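Local coordinates for monosaccharide-transporting ATPase (PDB 5DTE), which binds D-allose and probably serves as the periplasmic sugar-binding component of an ABC transporter, at residues Ile161-Pro166 with Gln173-Ala178; Tyr258-Lys263 with Glu306-Tyr311; Pro100-Ala105 with Ile110-Leu115. One frame throughout, in Å; residues are numbered along the deposited sequence.

Overall arrangement
From the N terminus, contact 3 comes first. It closes the short loop between helix 99-105 and strand 112-115, in the lobe built on the six-stranded parallel sheet. Contact 1 follows in the second lobe, where it closes the link between strand 157-163 and helix 169-182, the helix that supplies R174 to the allose. Contact 2 is the longest closure: it brings the C-terminal tail, 306-311, back to the end of helix 253-261. The three follow one another in series, neither nested nor crossed. Contacts 1 and 3 lie in different lobes, with nearest atoms about 10 Å apart, while contacts 2 and 3 are on opposite sides of the chain's centre, about 39 Å between centres.

Contact 1. Residues Ile161-Pro166 with Gln173-Ala178; sequences ILEGIP and QRKGGA. With ALL (beta-D-allopyranose), chain E.
In the beta-alpha-beta unit made by strand 157-163, helix 169-182 and strand 188-195, I161 and E163 of the first strand meet A178 and K175 of the helix, which also sends R174 into the allose pocket. The apolar half is one methyl against another: I161 CD1 lies 4.0 Å from A178 CB, at the end of an extended side chain. F221 of strand 219-222 touches both residues, and A146 of helix 138-152 also packs on A178.

The polar half is looser. K175 leaves the helix with CG anti to the backbone N (chi1 179°), then bends at its later torsions; the K175 and E163 side chains cross at a slant. The salt bridge from K175 NZ to E163 OE2 is long, 3.7 Å, and the position of OE2 is uncertain. K175 NZ also makes a weak hydrogen bond to S193 OG of strand 188-195.

R174, next to K175, serves the sugar instead. Its NH1 donates to O3 of the allose at 2.9 Å (N-H...O angle 159°), with O3 at the edge of the guanidinium and in its plane. NH2 bonds O2 of the allose, although the modelled length is doubtfully short. A223 O and N138 OD1 take further hydrogens of the guanidinium and would fix its rotation. A helix that packs on the strand before it and puts an arginine on the sugar suits the two-lobed periplasmic binding protein fold.

Contact 2. Residues Tyr258-Lys263 with Glu306-Tyr311; sequences YVKQGK and EQSKNY
This is a mostly polar contact at the edge of the fold, in which K260 and V259, near the C-terminal end of helix 253-261, meet S308 and Y311 of the tail that ends the chain. The two backbones come nearest at K260 and S308, whose CA atoms are 5.8 Å apart. The tail here includes a short 3-10 segment, 308-310, after which Y311 N bonds back to S308 O.

S308 points into the contact. With OG anti to its backbone N (chi1 -164°), the hydroxyl comes up against the helix: V259 CG1 is 3.8 Å from S308 OG and 4.0 Å from S308 CB, while the CG of K260 lies on the same serine. From there the lysine chain runs on along the tail, bending at chi3, and its CE passes 3.4 Å from S308 O. Its NZ reaches the C-terminal carboxylate and forms a salt bridge with Y311 OXT; the modelled separation is too short to be taken literally at this resolution.

The aromatic end of Y311 leads away from the helix. Its ring rests on V301 and V303 of strand 301-303, its OH is hydrogen-bonded to D269 OD2, and Q307 OE1 sits at the ring edge, in plane. On the helix side, K305 NZ donates to K260 O, which gives the tail a second polar tie.

Helix and tail are thus joined by packing round S308 and by one salt bridge: the lysine would neutralise the terminal carboxylate, and because both residues remain at least partly exposed, solvent probably weakens that attraction.

Contact 3. Residues Pro100-Ala105 with Ile110-Leu115; sequences PAFQKA and IPIIDL
Helix 99-105 runs back over strand 112-115, with A105 and F102 facing I110, I112 and D114; the axes of segments 100-105 and 112-115 approach to 9.9 Å and their directions differ by 154°, nearly antiparallel. They form the return half of a beta-alpha-beta crossover that starts from strand 87-90, the parallel neighbour of strand 112-115 in the six-stranded sheet. The turn between them is closed by a backbone hydrogen bond from I110 N to A105 O, 2.9 Å long. It links the last helical residue to the approach of the strand, where the two backbones come nearest each other.

All five touching residues are buried. The centre of the contact is I112 beneath the F102 ring. Its CG1 is anti to the backbone N (chi1 -179°), which carries the chain across to the phenyl group. CD1 then sits over one ring face, 3.6 Å from the centroid and only 12° off the normal, a clear CH-pi contact. The isoleucine's other carbons reach the same side of the phenylalanine: I112 CG1 is 3.5 Å from F102 CE1, and I112 CG2 is 3.6 Å from F102 CD1. A105 adds its methyl, with CB 4.1 Å from I112 CD1.

V90 of strand 87-90 also touches F102, and I88 of that strand touches I110, so the helix and its loop pack on both strands of the unit. D114, two residues beyond I112 along the strand, has its side chain about 10 Å from the allose, and its OD2 accepts a hydrogen bond from L119 N. With its carboxylate plane nearly perpendicular to the phenyl plane, D114 meets the ring through its methylene, CB lying 3.8 Å from F102 CZ.

Contact 1. Residues Ile161-Pro166 with Gln173-Ala178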
# COMPACT_ATOMS: atom_id res chain seq x y z
N ILE A 161 10.84 -8.00 -11.13
CA ILE A 161 9.75 -7.44 -10.33
C ILE A 161 9.11 -8.42 -9.34
O ILE A 161 8.65 -9.50 -9.73
CB ILE A 161 8.64 -6.90 -11.25
CG1 ILE A 161 9.09 -5.59 -11.90
CG2 ILE A 161 7.33 -6.69 -10.49
CD1 ILE A 161 8.03 -4.96 -12.76
N LEU A 162 9.07 -8.06 -8.06
CA LEU A 162 8.29 -8.84 -7.09
C LEU A 162 6.93 -8.17 -6.85
O LEU A 162 6.85 -6.99 -6.53
CB LEU A 162 9.04 -9.01 -5.75
CG LEU A 162 10.32 -9.85 -5.64
CD1 LEU A 162 11.12 -9.41 -4.42
CD2 LEU A 162 10.09 -11.37 -5.59
N GLU A 163 5.85 -8.94 -7.00
CA GLU A 163 4.50 -8.38 -6.96
C GLU A 163 3.71 -8.84 -5.74
O GLU A 163 4.11 -9.76 -5.03
CB GLU A 163 3.74 -8.76 -8.22
CG GLU A 163 4.63 -8.96 -9.41
CD GLU A 163 3.97 -9.77 -10.49
OE1 GLU A 163 2.73 -9.88 -10.46
OE2 GLU A 163 4.70 -10.32 -11.34
N GLY A 164 2.59 -8.18 -5.51
CA GLY A 164 1.76 -8.49 -4.37
C GLY A 164 0.78 -9.60 -4.69
O GLY A 164 0.91 -10.26 -5.73
N ILE A 165 -0.18 -9.82 -3.79
CA ILE A 165 -1.28 -10.74 -4.05
C ILE A 165 -1.92 -10.39 -5.38
O ILE A 165 -2.46 -9.29 -5.52
CB ILE A 165 -2.37 -10.70 -2.94
CG1 ILE A 165 -1.78 -11.13 -1.59
CG2 ILE A 165 -3.50 -11.61 -3.29
CD1 ILE A 165 -2.78 -11.08 -0.48
N PRO A 166 -1.84 -11.30 -6.36
CA PRO A 166 -2.46 -11.12 -7.68
C PRO A 166 -3.88 -10.54 -7.59
O PRO A 166 -4.68 -10.99 -6.76
CB PRO A 166 -2.47 -12.54 -8.26
CG PRO A 166 -1.29 -13.20 -7.63
CD PRO A 166 -1.14 -12.60 -6.25
N GLN A 173 -1.22 -1.73 -9.99
CA GLN A 173 -0.89 -0.32 -10.29
C GLN A 173 0.61 -0.03 -10.16
O GLN A 173 1.21 0.58 -11.05
CB GLN A 173 -1.67 0.63 -9.38
CG GLN A 173 -3.16 0.78 -9.69
CD GLN A 173 -3.43 1.18 -11.13
OE1 GLN A 173 -2.85 2.12 -11.66
NE2 GLN A 173 -4.34 0.45 -11.78
N ARG A 174 1.22 -0.47 -9.06
CA ARG A 174 2.66 -0.26 -8.85
C ARG A 174 3.50 -0.98 -9.92
O ARG A 174 4.53 -0.45 -10.37
CB ARG A 174 3.06 -0.70 -7.44
CG ARG A 174 2.45 0.18 -6.36
CD ARG A 174 2.49 -0.44 -4.99
NE ARG A 174 1.56 0.23 -4.09
CZ ARG A 174 1.33 -0.15 -2.83
NH1 ARG A 174 1.98 -1.19 -2.33
NH2 ARG A 174 0.46 0.51 -2.07
N LYS A 175 3.06 -2.17 -10.32
CA LYS A 175 3.67 -2.93 -11.40
C LYS A 175 3.60 -2.13 -12.72
O LYS A 175 4.65 -1.85 -13.33
CB LYS A 175 2.97 -4.29 -11.56
CG LYS A 175 3.48 -5.19 -12.69
CD LYS A 175 2.36 -6.08 -13.27
CE LYS A 175 2.78 -7.54 -13.35
NZ LYS A 175 4.16 -7.71 -13.94
N GLY A 176 2.39 -1.77 -13.14
CA GLY A 176 2.18 -0.99 -14.35
C GLY A 176 3.01 0.29 -14.32
O GLY A 176 3.55 0.72 -15.36
N GLY A 177 3.11 0.89 -13.13
CA GLY A 177 3.98 2.02 -12.91
C GLY A 177 5.45 1.71 -13.17
O GLY A 177 6.13 2.44 -13.89
N ALA A 178 5.93 0.62 -12.59
CA ALA A 178 7.30 0.18 -12.81
C ALA A 178 7.54 -0.09 -14.31
O ALA A 178 8.49 0.46 -14.89
CB ALA A 178 7.59 -1.07 -11.99
C1 ALL E . -1.26 -2.32 0.11
C2 ALL E . -0.78 -1.12 0.91
C3 ALL E . 0.54 -1.36 1.54
C4 ALL E . 0.62 -2.68 2.23
C5 ALL E . 0.28 -3.77 1.23
C6 ALL E . 0.51 -5.15 1.73
O1 ALL E . -2.58 -2.18 -0.26
O2 ALL E . -0.65 -0.02 -0.01
O3 ALL E . 1.57 -1.35 0.49
O4 ALL E . 1.94 -2.88 2.76
O5 ALL E . -1.12 -3.60 0.88
O6 ALL E . -0.48 -5.47 2.69

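Contact 2. Residues Tyr258-Lys263 with Glu306-Tyr311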
# COMPACT_ATOMS: atom_id res chain seq x y z
N TYR A 258 17.34 0.35 6.33
CA TYR A 258 18.08 -0.28 5.23
C TYR A 258 18.51 0.75 4.19
O TYR A 258 19.62 0.70 3.68
CB TYR A 258 17.24 -1.36 4.56
CG TYR A 258 17.35 -2.76 5.16
CD1 TYR A 258 17.95 -2.97 6.40
CD2 TYR A 258 16.89 -3.87 4.46
CE1 TYR A 258 18.05 -4.25 6.93
CE2 TYR A 258 16.98 -5.14 4.98
CZ TYR A 258 17.56 -5.33 6.21
OH TYR A 258 17.66 -6.59 6.73
N VAL A 259 17.62 1.68 3.87
CA VAL A 259 17.96 2.75 2.94
C VAL A 259 19.12 3.58 3.48
O VAL A 259 20.02 3.94 2.72
CB VAL A 259 16.76 3.66 2.68
CG1 VAL A 259 17.19 4.92 1.98
CG2 VAL A 259 15.71 2.90 1.87
N LYS A 260 19.09 3.87 4.78
CA LYS A 260 20.19 4.58 5.42
C LYS A 260 21.50 3.83 5.28
O LYS A 260 22.52 4.40 4.89
CB LYS A 260 19.91 4.82 6.90
CG LYS A 260 19.39 6.20 7.23
CD LYS A 260 18.79 6.20 8.60
CE LYS A 260 17.61 7.11 8.66
NZ LYS A 260 16.93 7.00 9.99
N GLN A 261 21.48 2.53 5.59
CA GLN A 261 22.69 1.72 5.57
C GLN A 261 23.19 1.43 4.15
O GLN A 261 24.35 1.02 3.96
CB GLN A 261 22.45 0.40 6.31
CG GLN A 261 21.76 0.52 7.66
CD GLN A 261 21.38 -0.85 8.23
OE1 GLN A 261 20.37 -0.99 8.92
NE2 GLN A 261 22.20 -1.86 7.93
N GLY A 262 22.34 1.65 3.16
CA GLY A 262 22.68 1.35 1.78
C GLY A 262 22.20 -0.02 1.31
O GLY A 262 22.33 -0.36 0.13
N LYS A 263 21.65 -0.81 2.23
CA LYS A 263 21.13 -2.14 1.90
C LYS A 263 20.00 -2.04 0.86
O LYS A 263 19.77 -2.98 0.09
CB LYS A 263 20.63 -2.85 3.16
CG LYS A 263 21.70 -3.20 4.20
CD LYS A 263 21.18 -4.24 5.22
CE LYS A 263 22.22 -4.62 6.27
NZ LYS A 263 23.48 -5.22 5.73
N GLU A 306 19.96 10.34 0.51
CA GLU A 306 20.11 11.75 0.90
C GLU A 306 18.81 12.33 1.48
O GLU A 306 18.85 13.30 2.25
CB GLU A 306 20.61 12.62 -0.28
CG GLU A 306 21.75 13.58 0.15
CD GLU A 306 22.67 14.02 -0.98
OE1 GLU A 306 22.19 14.20 -2.12
OE2 GLU A 306 23.89 14.18 -0.74
N GLN A 307 17.68 11.73 1.13
CA GLN A 307 16.40 12.09 1.73
C GLN A 307 16.26 11.26 3.00
O GLN A 307 15.42 11.53 3.87
CB GLN A 307 15.25 11.83 0.75
CG GLN A 307 13.84 11.92 1.33
CD GLN A 307 13.37 13.34 1.57
OE1 GLN A 307 12.77 13.64 2.60
NE2 GLN A 307 13.64 14.23 0.61
N SER A 308 17.11 10.25 3.11
CA SER A 308 17.15 9.41 4.29
C SER A 308 17.61 10.21 5.50
O SER A 308 17.33 9.86 6.65
CB SER A 308 18.07 8.22 4.05
OG SER A 308 17.83 7.21 5.00
N LYS A 309 18.32 11.30 5.21
CA LYS A 309 18.91 12.16 6.23
C LYS A 309 17.81 12.77 7.08
O LYS A 309 18.05 13.13 8.24
CB LYS A 309 19.79 13.23 5.57
CG LYS A 309 20.84 12.61 4.63
CD LYS A 309 22.04 13.51 4.36
CE LYS A 309 23.23 12.67 3.86
NZ LYS A 309 24.44 13.48 3.47
N ASN A 310 16.60 12.83 6.51
CA ASN A 310 15.41 13.41 7.15
C ASN A 310 14.57 12.41 7.95
O ASN A 310 13.74 12.81 8.78
CB ASN A 310 14.53 14.07 6.08
CG ASN A 310 15.28 15.10 5.25
OD1 ASN A 310 16.49 14.98 5.04
ND2 ASN A 310 14.58 16.12 4.78
N TYR A 311 14.80 11.13 7.72
CA TYR A 311 14.05 10.07 8.39
C TYR A 311 14.87 9.43 9.53
O TYR A 311 15.54 10.10 10.32
CB TYR A 311 13.61 9.00 7.38
CG TYR A 311 12.44 9.41 6.50
CD1 TYR A 311 11.18 8.88 6.71
CD2 TYR A 311 12.60 10.33 5.48
CE1 TYR A 311 10.10 9.26 5.92
CE2 TYR A 311 11.53 10.72 4.69
CZ TYR A 311 10.27 10.18 4.91
OH TYR A 311 9.20 10.55 4.13
OXT TYR A 311 14.87 8.20 9.70

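Contact 3. Residues Pro100-Ala105 with Ile110-Leu115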
# COMPACT_ATOMS: atom_id res chain seq x y z
N PRO A 100 -21.94 -3.43 -2.39
CA PRO A 100 -23.25 -3.50 -1.74
C PRO A 100 -23.18 -3.08 -0.28
O PRO A 100 -24.17 -2.57 0.26
CB PRO A 100 -23.62 -4.98 -1.85
CG PRO A 100 -22.83 -5.47 -3.00
CD PRO A 100 -21.53 -4.75 -2.91
N ALA A 101 -22.02 -3.28 0.33
CA ALA A 101 -21.79 -2.87 1.71
C ALA A 101 -21.84 -1.36 1.86
O ALA A 101 -22.50 -0.84 2.77
CB ALA A 101 -20.45 -3.40 2.19
N PHE A 102 -21.14 -0.66 0.97
CA PHE A 102 -21.10 0.80 0.98
C PHE A 102 -22.47 1.43 0.73
O PHE A 102 -22.83 2.42 1.37
CB PHE A 102 -20.09 1.30 -0.07
CG PHE A 102 -18.70 1.45 0.47
CD1 PHE A 102 -18.19 2.71 0.74
CD2 PHE A 102 -17.92 0.33 0.75
CE1 PHE A 102 -16.90 2.85 1.26
CE2 PHE A 102 -16.64 0.45 1.26
CZ PHE A 102 -16.13 1.72 1.52
N GLN A 103 -23.25 0.86 -0.19
CA GLN A 103 -24.56 1.44 -0.47
C GLN A 103 -25.62 0.96 0.53
O GLN A 103 -26.77 1.39 0.47
CB GLN A 103 -24.98 1.16 -1.92
CG GLN A 103 -25.06 -0.30 -2.31
CD GLN A 103 -25.32 -0.49 -3.80
OE1 GLN A 103 -25.68 0.47 -4.49
NE2 GLN A 103 -25.15 -1.71 -4.29
N LYS A 104 -25.25 0.08 1.45
CA LYS A 104 -26.07 -0.16 2.64
C LYS A 104 -25.79 0.92 3.71
O LYS A 104 -26.67 1.31 4.47
CB LYS A 104 -25.79 -1.55 3.19
CG LYS A 104 -26.64 -1.95 4.38
CD LYS A 104 -26.28 -3.36 4.85
CE LYS A 104 -27.29 -3.93 5.85
NZ LYS A 104 -27.00 -5.36 6.15
N ALA A 105 -24.56 1.41 3.73
CA ALA A 105 -24.13 2.40 4.72
C ALA A 105 -24.68 3.75 4.36
O ALA A 105 -24.85 4.60 5.24
CB ALA A 105 -22.60 2.46 4.81
N ILE A 110 -24.86 6.59 7.38
CA ILE A 110 -23.54 6.55 7.99
C ILE A 110 -22.46 6.90 6.97
O ILE A 110 -22.28 6.18 5.98
CB ILE A 110 -23.24 5.15 8.58
CG1 ILE A 110 -24.35 4.72 9.54
CG2 ILE A 110 -21.85 5.11 9.24
CD1 ILE A 110 -24.05 3.40 10.27
N PRO A 111 -21.76 8.03 7.17
CA PRO A 111 -20.62 8.34 6.30
C PRO A 111 -19.55 7.24 6.33
O PRO A 111 -19.39 6.56 7.34
CB PRO A 111 -20.07 9.65 6.88
CG PRO A 111 -21.04 10.08 7.96
CD PRO A 111 -22.26 9.22 7.86
N ILE A 112 -18.83 7.08 5.23
CA ILE A 112 -17.93 5.96 5.11
C ILE A 112 -16.80 6.28 4.14
O ILE A 112 -17.03 6.70 3.01
CB ILE A 112 -18.70 4.69 4.68
CG1 ILE A 112 -17.77 3.48 4.58
CG2 ILE A 112 -19.45 4.90 3.36
CD1 ILE A 112 -18.50 2.16 4.43
N ILE A 113 -15.58 6.08 4.61
CA ILE A 113 -14.37 6.42 3.85
C ILE A 113 -13.66 5.18 3.35
O ILE A 113 -13.26 4.33 4.13
CB ILE A 113 -13.36 7.24 4.71
CG1 ILE A 113 -14.00 8.52 5.24
CG2 ILE A 113 -12.13 7.57 3.89
CD1 ILE A 113 -14.95 9.20 4.25
N ASP A 114 -13.48 5.10 2.04
CA ASP A 114 -12.73 4.02 1.45
C ASP A 114 -11.22 4.35 1.50
O ASP A 114 -10.73 5.19 0.74
CB ASP A 114 -13.25 3.78 0.03
CG ASP A 114 -12.29 2.98 -0.83
OD1 ASP A 114 -11.64 2.07 -0.29
OD2 ASP A 114 -12.19 3.27 -2.05
N LEU A 115 -10.50 3.71 2.42
CA LEU A 115 -9.06 3.94 2.61
C LEU A 115 -8.21 2.90 1.88
O LEU A 115 -8.64 1.77 1.72
CB LEU A 115 -8.71 3.95 4.11
CG LEU A 115 -7.27 4.15 4.61
CD1 LEU A 115 -6.76 5.54 4.27
CD2 LEU A 115 -7.19 3.92 6.11